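Local coordinates for protein succinate dehydrogenase subunit A (Mycolicibacterium smegmatis MC2 51, PDB 6LUM) that probably oxidises succinate to fumarate at its bound FAD, serving as the flavoprotein subunit of a respiratory succinate dehydrogenase complex, at residues D[32-37]-D[162-167]; D[166-171]-D[180-185]; D[189-194]-D[430-435]. One frame throughout, in Å; residues are numbered along the deposited sequence.

Contact 1 (D[32-37]-D[162-167]); sequences AVLTKL and FYALDI. With FAD (flavin-adenine dinucleotide), chain Y.
Phe162 N donates to Thr35 O at 2.6 Å, a nearly straight bond. It ties strand 162-172 to strand 31-35, the second strand of the Rossmann-type FAD-binding fold, where the adenine of the cofactor lodges. The short segments 32-35 and 162-167 run almost at right angles (94°), so they meet at this corner and not along an edge. Next to Phe162, the Tyr163 ring takes Lys36 CB over its centre, 3.9 Å from the centroid and 5° off the ring normal, a CH-pi contact. CG of Lys36 stands between the backbone N and the carbonyl carbon (chi1 80°), and a bend further along the chain, at chi3, brings CE to 3.5 Å from Tyr163 CE2. Midway along the same chain, Lys36 CD rests against the adenine, 3.8 Å from C5A of FAD. NZ is anchored beyond, by a salt bridge to Glu510 and a hydrogen bond to Thr218 O. With an alanine in place of Tyr163, the lysine methylenes would probably lose the flat surface they lie on, leaving the chain freer to shift beside the adenine. Beyond Tyr163, Leu34 CD1 packs on Ala164 CB at 4.2 Å. The backbone of Ala164 also meets the cofactor: its N gives N1A of FAD a weak, bent hydrogen bond, 3.3 Å long.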
loop_
_atom_site.group_PDB
_atom_site.type_symbol
_atom_site.label_atom_id
_atom_site.label_comp_id
_atom_site.label_asym_id
_atom_site.label_seq_id
_atom_site.Cartn_x
_atom_site.Cartn_y
_atom_site.Cartn_z
ATOM N N ALA D 32 -16.415 14.728 -14.210
ATOM C CA ALA D 32 -17.049 15.389 -13.082
ATOM C C ALA D 32 -18.534 15.079 -13.107
ATOM O O ALA D 32 -19.095 14.809 -14.165
ATOM C CB ALA D 32 -16.851 16.890 -13.116
ATOM N N VAL D 33 -19.167 15.110 -11.936
ATOM C CA VAL D 33 -20.603 14.895 -11.805
ATOM C C VAL D 33 -21.199 16.061 -11.039
ATOM O O VAL D 33 -20.727 16.390 -9.949
ATOM C CB VAL D 33 -20.926 13.575 -11.090
ATOM C CG1 VAL D 33 -22.373 13.244 -11.253
ATOM C CG2 VAL D 33 -20.086 12.464 -11.632
ATOM N N LEU D 34 -22.222 16.688 -11.603
ATOM C CA LEU D 34 -22.924 17.785 -10.957
ATOM C C LEU D 34 -24.268 17.291 -10.466
ATOM O O LEU D 34 -24.947 16.537 -11.161
ATOM C CB LEU D 34 -23.156 18.960 -11.902
ATOM C CG LEU D 34 -22.047 19.472 -12.801
ATOM C CD1 LEU D 34 -22.462 20.798 -13.351
ATOM C CD2 LEU D 34 -20.787 19.597 -12.037
ATOM N N THR D 35 -24.662 17.728 -9.281
ATOM C CA THR D 35 -25.902 17.269 -8.688
ATOM C C THR D 35 -26.553 18.457 -8.005
ATOM O O THR D 35 -25.858 19.272 -7.405
ATOM C CB THR D 35 -25.638 16.172 -7.664
ATOM O OG1 THR D 35 -24.579 15.335 -8.118
ATOM C CG2 THR D 35 -26.835 15.300 -7.550
ATOM N N LYS D 36 -27.868 18.576 -8.097
ATOM C CA LYS D 36 -28.543 19.554 -7.261
ATOM C C LYS D 36 -28.845 18.998 -5.884
ATOM O O LYS D 36 -29.274 19.746 -5.004
ATOM C CB LYS D 36 -29.830 20.029 -7.918
ATOM C CG LYS D 36 -30.953 19.082 -7.754
ATOM C CD LYS D 36 -32.067 19.350 -8.709
ATOM C CE LYS D 36 -32.865 20.529 -8.320
ATOM N NZ LYS D 36 -34.002 20.692 -9.248
ATOM N N LEU D 37 -28.611 17.709 -5.679
ATOM C CA LEU D 37 -28.833 17.026 -4.419
ATOM C C LEU D 37 -27.536 16.355 -4.023
ATOM O O LEU D 37 -26.488 16.595 -4.610
ATOM C CB LEU D 37 -29.937 15.973 -4.529
ATOM C CG LEU D 37 -31.298 16.390 -5.057
ATOM C CD1 LEU D 37 -31.987 15.220 -5.660
ATOM C CD2 LEU D 37 -32.123 16.948 -3.951
ATOM N N PHE D 162 -25.054 21.779 -7.124
ATOM C CA PHE D 162 -24.673 22.632 -8.243
ATOM C C PHE D 162 -25.819 22.607 -9.240
ATOM O O PHE D 162 -25.917 21.679 -10.037
ATOM C CB PHE D 162 -23.408 22.129 -8.913
ATOM C CG PHE D 162 -22.150 22.697 -8.363
ATOM C CD1 PHE D 162 -21.797 22.490 -7.059
ATOM C CD2 PHE D 162 -21.299 23.405 -9.162
ATOM C CE1 PHE D 162 -20.633 22.994 -6.561
ATOM C CE2 PHE D 162 -20.140 23.904 -8.662
ATOM C CZ PHE D 162 -19.809 23.695 -7.361
ATOM N N TYR D 163 -26.673 23.612 -9.235
ATOM C CA TYR D 163 -27.801 23.634 -10.158
ATOM C C TYR D 163 -27.301 24.029 -11.535
ATOM O O TYR D 163 -27.155 25.210 -11.830
ATOM C CB TYR D 163 -28.872 24.601 -9.681
ATOM C CG TYR D 163 -29.561 24.188 -8.412
ATOM C CD1 TYR D 163 -28.853 24.034 -7.236
ATOM C CD2 TYR D 163 -30.918 23.970 -8.385
ATOM C CE1 TYR D 163 -29.468 23.658 -6.088
ATOM C CE2 TYR D 163 -31.544 23.605 -7.236
ATOM C CZ TYR D 163 -30.815 23.447 -6.090
ATOM O OH TYR D 163 -31.439 23.073 -4.928
ATOM N N ALA D 164 -27.049 23.048 -12.395
ATOM C CA ALA D 164 -26.646 23.338 -13.763
ATOM C C ALA D 164 -27.744 24.079 -14.498
ATOM O O ALA D 164 -28.793 23.506 -14.783
ATOM C CB ALA D 164 -26.297 22.060 -14.514
ATOM N N LEU D 165 -27.504 25.344 -14.831
ATOM C CA LEU D 165 -28.538 26.213 -15.364
ATOM C C LEU D 165 -28.479 26.401 -16.868
ATOM O O LEU D 165 -29.488 26.788 -17.459
ATOM C CB LEU D 165 -28.464 27.588 -14.699
ATOM C CG LEU D 165 -28.948 27.634 -13.260
ATOM C CD1 LEU D 165 -28.781 29.008 -12.683
ATOM C CD2 LEU D 165 -30.387 27.212 -13.209
ATOM N N ASP D 166 -27.343 26.152 -17.510
ATOM C CA ASP D 166 -27.302 26.360 -18.951
ATOM C C ASP D 166 -26.179 25.539 -19.554
ATOM O O ASP D 166 -25.298 25.056 -18.850
ATOM C CB ASP D 166 -27.117 27.835 -19.291
ATOM C CG ASP D 166 -27.811 28.224 -20.567
ATOM O OD1 ASP D 166 -27.603 29.364 -21.035
ATOM O OD2 ASP D 166 -28.570 27.392 -21.106
ATOM N N ILE D 167 -26.225 25.381 -20.874
ATOM C CA ILE D 167 -25.100 24.832 -21.614
ATOM C C ILE D 167 -24.686 25.845 -22.669
ATOM O O ILE D 167 -25.445 26.740 -23.042
ATOM C CB ILE D 167 -25.391 23.466 -22.265
ATOM C CG1 ILE D 167 -26.376 23.607 -23.408
ATOM C CG2 ILE D 167 -25.925 22.499 -21.255
ATOM C CD1 ILE D 167 -26.822 22.295 -23.942
HETATM P PA FAD Y . -33.354 10.548 -11.130
HETATM O O1A FAD Y . -32.929 9.377 -10.278
HETATM O O2A FAD Y . -34.821 10.824 -11.355
HETATM O O5B FAD Y . -32.680 11.880 -10.526
HETATM C C5B FAD Y . -32.063 12.837 -11.386
HETATM C C4B FAD Y . -30.703 13.223 -10.820
HETATM O O4B FAD Y . -30.108 14.237 -11.634
HETATM C C3B FAD Y . -30.830 13.772 -9.407
HETATM O O3B FAD Y . -30.179 12.888 -8.485
HETATM C C2B FAD Y . -30.203 15.160 -9.434
HETATM O O2B FAD Y . -29.102 15.291 -8.527
HETATM C C1B FAD Y . -29.720 15.377 -10.861
HETATM N N9A FAD Y . -30.342 16.604 -11.420
HETATM C C8A FAD Y . -31.625 16.730 -11.810
HETATM N N7A FAD Y . -31.873 17.981 -12.276
HETATM C C5A FAD Y . -30.728 18.682 -12.186
HETATM C C6A FAD Y . -30.291 20.062 -12.503
HETATM N N6A FAD Y . -31.153 20.967 -13.026
HETATM N N1A FAD Y . -29.003 20.386 -12.256
HETATM C C2A FAD Y . -28.136 19.497 -11.736
HETATM N N3A FAD Y . -28.463 18.231 -11.423
HETATM C C4A FAD Y . -29.722 17.769 -11.621
HETATM N N1 FAD Y . -39.110 2.603 -12.061
HETATM C C2 FAD Y . -39.032 1.248 -12.075
HETATM O O2 FAD Y . -38.491 0.689 -13.054
HETATM N N3 FAD Y . -39.514 0.482 -11.081
HETATM C C4 FAD Y . -40.106 1.004 -9.999
HETATM O O4 FAD Y . -40.545 0.265 -9.091
HETATM C C4X FAD Y . -40.232 2.478 -9.905
HETATM N N5 FAD Y . -40.817 3.084 -8.848
HETATM C C5X FAD Y . -40.917 4.432 -8.791
HETATM C C6 FAD Y . -41.522 5.033 -7.693
HETATM C C7 FAD Y . -41.628 6.418 -7.627
HETATM C C7M FAD Y . -42.285 7.065 -6.436
HETATM C C8 FAD Y . -41.094 7.260 -8.730
HETATM C C8M FAD Y . -41.211 8.760 -8.654
HETATM C C9 FAD Y . -40.488 6.664 -9.829
HETATM C C9A FAD Y . -40.381 5.280 -9.896
HETATM N N10 FAD Y . -39.768 4.668 -11.007
HETATM C C10 FAD Y . -39.682 3.264 -11.034
HETATM C "C1'" FAD Y . -39.234 5.474 -12.107
HETATM C "C2'" FAD Y . -37.722 5.296 -12.182
HETATM O "O2'" FAD Y . -37.167 5.362 -10.863
HETATM C "C3'" FAD Y . -37.087 6.372 -13.054
HETATM O "O3'" FAD Y . -37.212 6.004 -14.433
HETATM C "C4'" FAD Y . -35.613 6.555 -12.708
HETATM O "O4'" FAD Y . -35.460 6.584 -11.285
HETATM C "C5'" FAD Y . -35.067 7.847 -13.306
HETATM O "O5'" FAD Y . -33.876 8.223 -12.617
HETATM P P FAD Y . -32.705 9.023 -13.380
HETATM O O1P FAD Y . -31.407 8.285 -13.158
HETATM O O2P FAD Y . -33.173 9.318 -14.785
HETATM O O3P FAD Y . -32.642 10.411 -12.567
#

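Contact 2 (D[166-171]-D[180-185])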
loop_
_atom_site.group_PDB
_atom_site.type_symbol
_atom_site.label_atom_id
_atom_site.label_comp_id
_atom_site.label_asym_id
_atom_site.label_seq_id
_atom_site.Cartn_x
_atom_site.Cartn_y
_atom_site.Cartn_z
ATOM N N ASP D 166 -27.343 26.152 -17.510
ATOM C CA ASP D 166 -27.302 26.360 -18.951
ATOM C C ASP D 166 -26.179 25.539 -19.554
ATOM O O ASP D 166 -25.298 25.056 -18.850
ATOM C CB ASP D 166 -27.117 27.835 -19.291
ATOM C CG ASP D 166 -27.811 28.224 -20.567
ATOM O OD1 ASP D 166 -27.603 29.364 -21.035
ATOM O OD2 ASP D 166 -28.570 27.392 -21.106
ATOM N N ILE D 167 -26.225 25.381 -20.874
ATOM C CA ILE D 167 -25.100 24.832 -21.614
ATOM C C ILE D 167 -24.686 25.845 -22.669
ATOM O O ILE D 167 -25.445 26.740 -23.042
ATOM C CB ILE D 167 -25.391 23.466 -22.265
ATOM C CG1 ILE D 167 -26.376 23.607 -23.408
ATOM C CG2 ILE D 167 -25.925 22.499 -21.255
ATOM C CD1 ILE D 167 -26.822 22.295 -23.942
ATOM N N ALA D 168 -23.458 25.692 -23.146
ATOM C CA ALA D 168 -22.859 26.610 -24.102
ATOM C C ALA D 168 -22.631 25.864 -25.405
ATOM O O ALA D 168 -21.735 25.024 -25.496
ATOM C CB ALA D 168 -21.553 27.173 -23.558
ATOM N N LEU D 169 -23.444 26.168 -26.407
ATOM C CA LEU D 169 -23.294 25.607 -27.741
ATOM C C LEU D 169 -22.535 26.612 -28.595
ATOM O O LEU D 169 -23.101 27.623 -29.019
ATOM C CB LEU D 169 -24.649 25.299 -28.371
ATOM C CG LEU D 169 -25.528 24.173 -27.849
ATOM C CD1 LEU D 169 -26.485 23.774 -28.934
ATOM C CD2 LEU D 169 -24.702 22.997 -27.430
ATOM N N THR D 170 -21.260 26.340 -28.849
ATOM C CA THR D 170 -20.495 27.156 -29.777
ATOM C C THR D 170 -20.776 26.688 -31.194
ATOM O O THR D 170 -20.716 25.489 -31.481
ATOM C CB THR D 170 -19.002 27.070 -29.481
ATOM O OG1 THR D 170 -18.489 25.831 -29.981
ATOM C CG2 THR D 170 -18.757 27.141 -27.995
ATOM N N GLU D 171 -21.088 27.628 -32.080
ATOM C CA GLU D 171 -21.469 27.292 -33.448
ATOM C C GLU D 171 -20.211 27.175 -34.296
ATOM O O GLU D 171 -19.610 28.177 -34.683
ATOM C CB GLU D 171 -22.431 28.325 -34.021
ATOM C CG GLU D 171 -22.608 28.229 -35.533
ATOM C CD GLU D 171 -23.466 27.051 -35.970
ATOM O OE1 GLU D 171 -23.716 26.922 -37.187
ATOM O OE2 GLU D 171 -23.898 26.258 -35.110
ATOM N N GLY D 180 -19.486 23.610 -22.886
ATOM C CA GLY D 180 -19.459 23.840 -21.457
ATOM C C GLY D 180 -20.833 23.831 -20.834
ATOM O O GLY D 180 -21.854 23.934 -21.513
ATOM N N VAL D 181 -20.833 23.722 -19.512
ATOM C CA VAL D 181 -22.031 23.744 -18.684
ATOM C C VAL D 181 -21.871 24.862 -17.670
ATOM O O VAL D 181 -20.879 24.900 -16.936
ATOM C CB VAL D 181 -22.255 22.400 -17.980
ATOM C CG1 VAL D 181 -23.322 22.526 -16.956
ATOM C CG2 VAL D 181 -22.640 21.356 -18.973
ATOM N N ILE D 182 -22.831 25.775 -17.634
ATOM C CA ILE D 182 -22.855 26.866 -16.671
ATOM C C ILE D 182 -23.746 26.450 -15.514
ATOM O O ILE D 182 -24.949 26.231 -15.698
ATOM C CB ILE D 182 -23.353 28.169 -17.310
ATOM C CG1 ILE D 182 -22.345 28.695 -18.321
ATOM C CG2 ILE D 182 -23.613 29.195 -16.255
ATOM C CD1 ILE D 182 -22.564 28.217 -19.709
ATOM N N ALA D 183 -23.155 26.350 -14.328
ATOM C CA ALA D 183 -23.797 25.864 -13.122
ATOM C C ALA D 183 -23.797 26.948 -12.058
ATOM O O ALA D 183 -23.065 27.929 -12.139
ATOM C CB ALA D 183 -23.089 24.618 -12.592
ATOM N N TYR D 184 -24.605 26.741 -11.030
ATOM C CA TYR D 184 -24.795 27.708 -9.958
ATOM C C TYR D 184 -24.590 26.988 -8.637
ATOM O O TYR D 184 -25.405 26.150 -8.257
ATOM C CB TYR D 184 -26.186 28.321 -10.041
ATOM C CG TYR D 184 -26.576 29.232 -8.911
ATOM C CD1 TYR D 184 -26.473 30.597 -9.036
ATOM C CD2 TYR D 184 -27.089 28.729 -7.738
ATOM C CE1 TYR D 184 -26.842 31.428 -8.019
ATOM C CE2 TYR D 184 -27.455 29.554 -6.714
ATOM C CZ TYR D 184 -27.333 30.901 -6.860
ATOM O OH TYR D 184 -27.707 31.724 -5.832
ATOM N N GLU D 185 -23.512 27.306 -7.938
ATOM C CA GLU D 185 -23.245 26.677 -6.655
ATOM C C GLU D 185 -24.204 27.212 -5.611
ATOM O O GLU D 185 -24.182 28.400 -5.296
ATOM C CB GLU D 185 -21.812 26.941 -6.232
ATOM C CG GLU D 185 -21.391 26.164 -5.024
ATOM C CD GLU D 185 -20.013 26.543 -4.548
ATOM O OE1 GLU D 185 -19.583 27.676 -4.825
ATOM O OE2 GLU D 185 -19.356 25.710 -3.895
#
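Asp166 and Ile182 exchange two backbone hydrogen bonds in the antiparallel beta hairpin of strands 162-172 and 175-185. Asp166 N reaches Ile182 O at 3.0 Å. The return bond, Ile182 N to Asp166 O, is 2.8 Å long. A third bond, Ala168 N to Gly180 O at 2.9 Å, follows two residues further along the strand. Between them Ile167 and Val181 form a non-hydrogen-bonded pair, where each CA approaches a carbonyl oxygen across the strands: Ile167 CA toward Gly180 O, Val181 CA toward Asp166 O. CG2 of Ile167 meets CG2 of Val181 at 4.2 Å, both methyls being anti to their carbonyl carbons, and the two side chains slant past each other. On the opposite face, Ile182 CG1 leads its CD1 out to Ala168 CB, 4.1 Å away.

The next shell sets these pairs in place. Val181 and Ala183 are hydrogen-bonded along their other edge to Phe194 and His192 of strand 191-195, making strand 175-185 an inner strand of the sheet. Val435 of helix 433-443 packs against Asp166 and Ile182, whereas Val181 leans on Ala164. At Leu165 and Asp166 the strand makes a classic beta bulge: both residues face Ile182, whose O probably also accepts a hydrogen bond from Leu165 N at 2.8 Å.

Contact 3 (D[189-194]-D[430-435])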
loop_
_atom_site.group_PDB
_atom_site.type_symbol
_atom_site.label_atom_id
_atom_site.label_comp_id
_atom_site.label_asym_id
_atom_site.label_seq_id
_atom_site.Cartn_x
_atom_site.Cartn_y
_atom_site.Cartn_z
ATOM N N GLY D 189 -23.335 30.895 -3.991
ATOM C CA GLY D 189 -23.912 31.852 -4.903
ATOM C C GLY D 189 -23.076 32.135 -6.121
ATOM O O GLY D 189 -23.401 33.056 -6.875
ATOM N N ASP D 190 -22.015 31.375 -6.340
ATOM C CA ASP D 190 -21.102 31.607 -7.442
ATOM C C ASP D 190 -21.586 30.896 -8.691
ATOM O O ASP D 190 -22.254 29.867 -8.620
ATOM C CB ASP D 190 -19.701 31.111 -7.094
ATOM C CG ASP D 190 -18.989 32.006 -6.102
ATOM O OD1 ASP D 190 -19.550 33.050 -5.716
ATOM O OD2 ASP D 190 -17.858 31.666 -5.707
ATOM N N ILE D 191 -21.236 31.448 -9.831
ATOM C CA ILE D 191 -21.447 30.802 -11.116
ATOM C C ILE D 191 -20.166 30.093 -11.506
ATOM O O ILE D 191 -19.073 30.644 -11.363
ATOM C CB ILE D 191 -21.856 31.826 -12.186
ATOM C CG1 ILE D 191 -22.868 32.810 -11.619
ATOM C CG2 ILE D 191 -22.428 31.134 -13.384
ATOM C CD1 ILE D 191 -24.194 32.207 -11.336
ATOM N N HIS D 192 -20.290 28.866 -11.983
ATOM C CA HIS D 192 -19.149 28.094 -12.440
ATOM C C HIS D 192 -19.354 27.727 -13.894
ATOM O O HIS D 192 -20.479 27.505 -14.334
ATOM C CB HIS D 192 -18.962 26.819 -11.639
ATOM C CG HIS D 192 -18.703 27.046 -10.188
ATOM N ND1 HIS D 192 -17.633 26.486 -9.532
ATOM C CD2 HIS D 192 -19.377 27.764 -9.265
ATOM C CE1 HIS D 192 -17.657 26.852 -8.266
ATOM N NE2 HIS D 192 -18.705 27.629 -8.079
ATOM N N VAL D 193 -18.260 27.656 -14.638
ATOM C CA VAL D 193 -18.288 27.228 -16.026
ATOM C C VAL D 193 -17.407 26.003 -16.136
ATOM O O VAL D 193 -16.200 26.087 -15.904
ATOM C CB VAL D 193 -17.809 28.327 -16.979
ATOM C CG1 VAL D 193 -18.202 27.983 -18.384
ATOM C CG2 VAL D 193 -18.386 29.657 -16.579
ATOM N N PHE D 194 -18.005 24.870 -16.470
ATOM C CA PHE D 194 -17.275 23.631 -16.680
ATOM C C PHE D 194 -17.112 23.458 -18.174
ATOM O O PHE D 194 -18.082 23.157 -18.867
ATOM C CB PHE D 194 -18.021 22.439 -16.091
ATOM C CG PHE D 194 -18.189 22.495 -14.612
ATOM C CD1 PHE D 194 -19.166 23.271 -14.041
ATOM C CD2 PHE D 194 -17.376 21.757 -13.796
ATOM C CE1 PHE D 194 -19.310 23.320 -12.694
ATOM C CE2 PHE D 194 -17.525 21.806 -12.456
ATOM C CZ PHE D 194 -18.490 22.588 -11.904
ATOM N N ASN D 430 -17.446 35.101 -22.856
ATOM C CA ASN D 430 -17.940 35.030 -21.482
ATOM C C ASN D 430 -19.262 34.273 -21.396
ATOM O O ASN D 430 -20.318 34.885 -21.207
ATOM C CB ASN D 430 -18.034 36.434 -20.861
ATOM C CG ASN D 430 -18.768 37.444 -21.731
ATOM O OD1 ASN D 430 -19.833 37.178 -22.273
ATOM N ND2 ASN D 430 -18.168 38.617 -21.886
ATOM N N PRO D 431 -19.240 32.946 -21.538
ATOM C CA PRO D 431 -20.496 32.204 -21.716
ATOM C C PRO D 431 -21.495 32.405 -20.596
ATOM O O PRO D 431 -22.698 32.254 -20.829
ATOM C CB PRO D 431 -20.035 30.742 -21.788
ATOM C CG PRO D 431 -18.555 30.784 -21.873
ATOM C CD PRO D 431 -18.119 32.047 -21.242
ATOM N N ALA D 432 -21.046 32.754 -19.398
ATOM C CA ALA D 432 -21.941 32.928 -18.268
ATOM C C ALA D 432 -22.682 34.248 -18.296
ATOM O O ALA D 432 -23.348 34.577 -17.312
ATOM C CB ALA D 432 -21.159 32.812 -16.962
ATOM N N GLU D 433 -22.593 35.012 -19.384
ATOM C CA GLU D 433 -23.203 36.337 -19.408
ATOM C C GLU D 433 -24.713 36.249 -19.250
ATOM O O GLU D 433 -25.310 36.971 -18.441
ATOM C CB GLU D 433 -22.840 37.055 -20.707
ATOM N N MET D 434 -25.349 35.359 -20.014
ATOM C CA MET D 434 -26.797 35.228 -19.932
ATOM C C MET D 434 -27.234 34.784 -18.547
ATOM O O MET D 434 -28.198 35.321 -17.997
ATOM C CB MET D 434 -27.306 34.245 -20.981
ATOM C CG MET D 434 -28.817 34.096 -20.971
ATOM S SD MET D 434 -29.374 32.494 -21.560
ATOM C CE MET D 434 -29.915 31.752 -20.026
ATOM N N VAL D 435 -26.537 33.811 -17.963
ATOM C CA VAL D 435 -26.964 33.290 -16.670
ATOM C C VAL D 435 -26.786 34.340 -15.584
ATOM O O VAL D 435 -27.655 34.500 -14.719
ATOM C CB VAL D 435 -26.212 31.990 -16.338
ATOM C CG1 VAL D 435 -26.311 31.681 -14.869
ATOM C CG2 VAL D 435 -26.779 30.849 -17.138
#
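Ile191 and Val193, two residues apart on strand 191-195, point their side chains at the turn that starts helix 433-443, an apolar sheet-to-helix packing. In Ile191, CG2 is anti to the backbone N while CG1 lies beside it (chi1 -42°), which turns both CG2 and the CG1-CD1 branch towards the helix start. CG2 touches both Ala432 CB, at 4.2 Å, and Val435 CG1, and CD1 reaches that same Val435 methyl at 4.2 Å. Val435 presents it by holding CG1 anti to its own N (chi1 162°); the two branched chains meet at a slant. Val193 divides its methyls: CG2 goes to Ala432 CB at 4.2 Å, and CG1, more loosely, to Pro431 CG at 4.5 Å. Ala432 CB thus lies against both strand residues. Ile182 of the adjacent strand lies against Ile191 and Val435, and Ile2 against Val193 and Ala432. Between Ile191 and Val193, His192 points away, its ND1 hydrogen-bonded to NE2 of His5 and its ring edge-to-face with Phe162. The turn is a type I beta turn from Asn430 to Glu433, with Ala432 at the N-cap position, and is closed by Glu433 N donating to Asn430 O at 2.9 Å.

In the fold
The three contacts lie on the same side of the chain's centre and meet in one mixed four-stranded sheet, ordered 3-6, 191-195, 175-185, 162-172. Contact 1 joins its outermost strand, 162-172, to strand 31-35 of the separate parallel sheet; contact 2, about 10 Å away between centres, pairs that strand with 175-185 and shares Asp166 and Ile167 with contact 1. Contact 3 follows along the chain, about 7 Å from contact 2 between centres, and brings helix 433-443 back across 235 residues onto the sheet. Between contacts 1 and 3 Leu34 CD2 packs on Phe194 CZ. The contacts are consistent with one packed region linking the surroundings of the adenine, through the sheet, to helix 433-443.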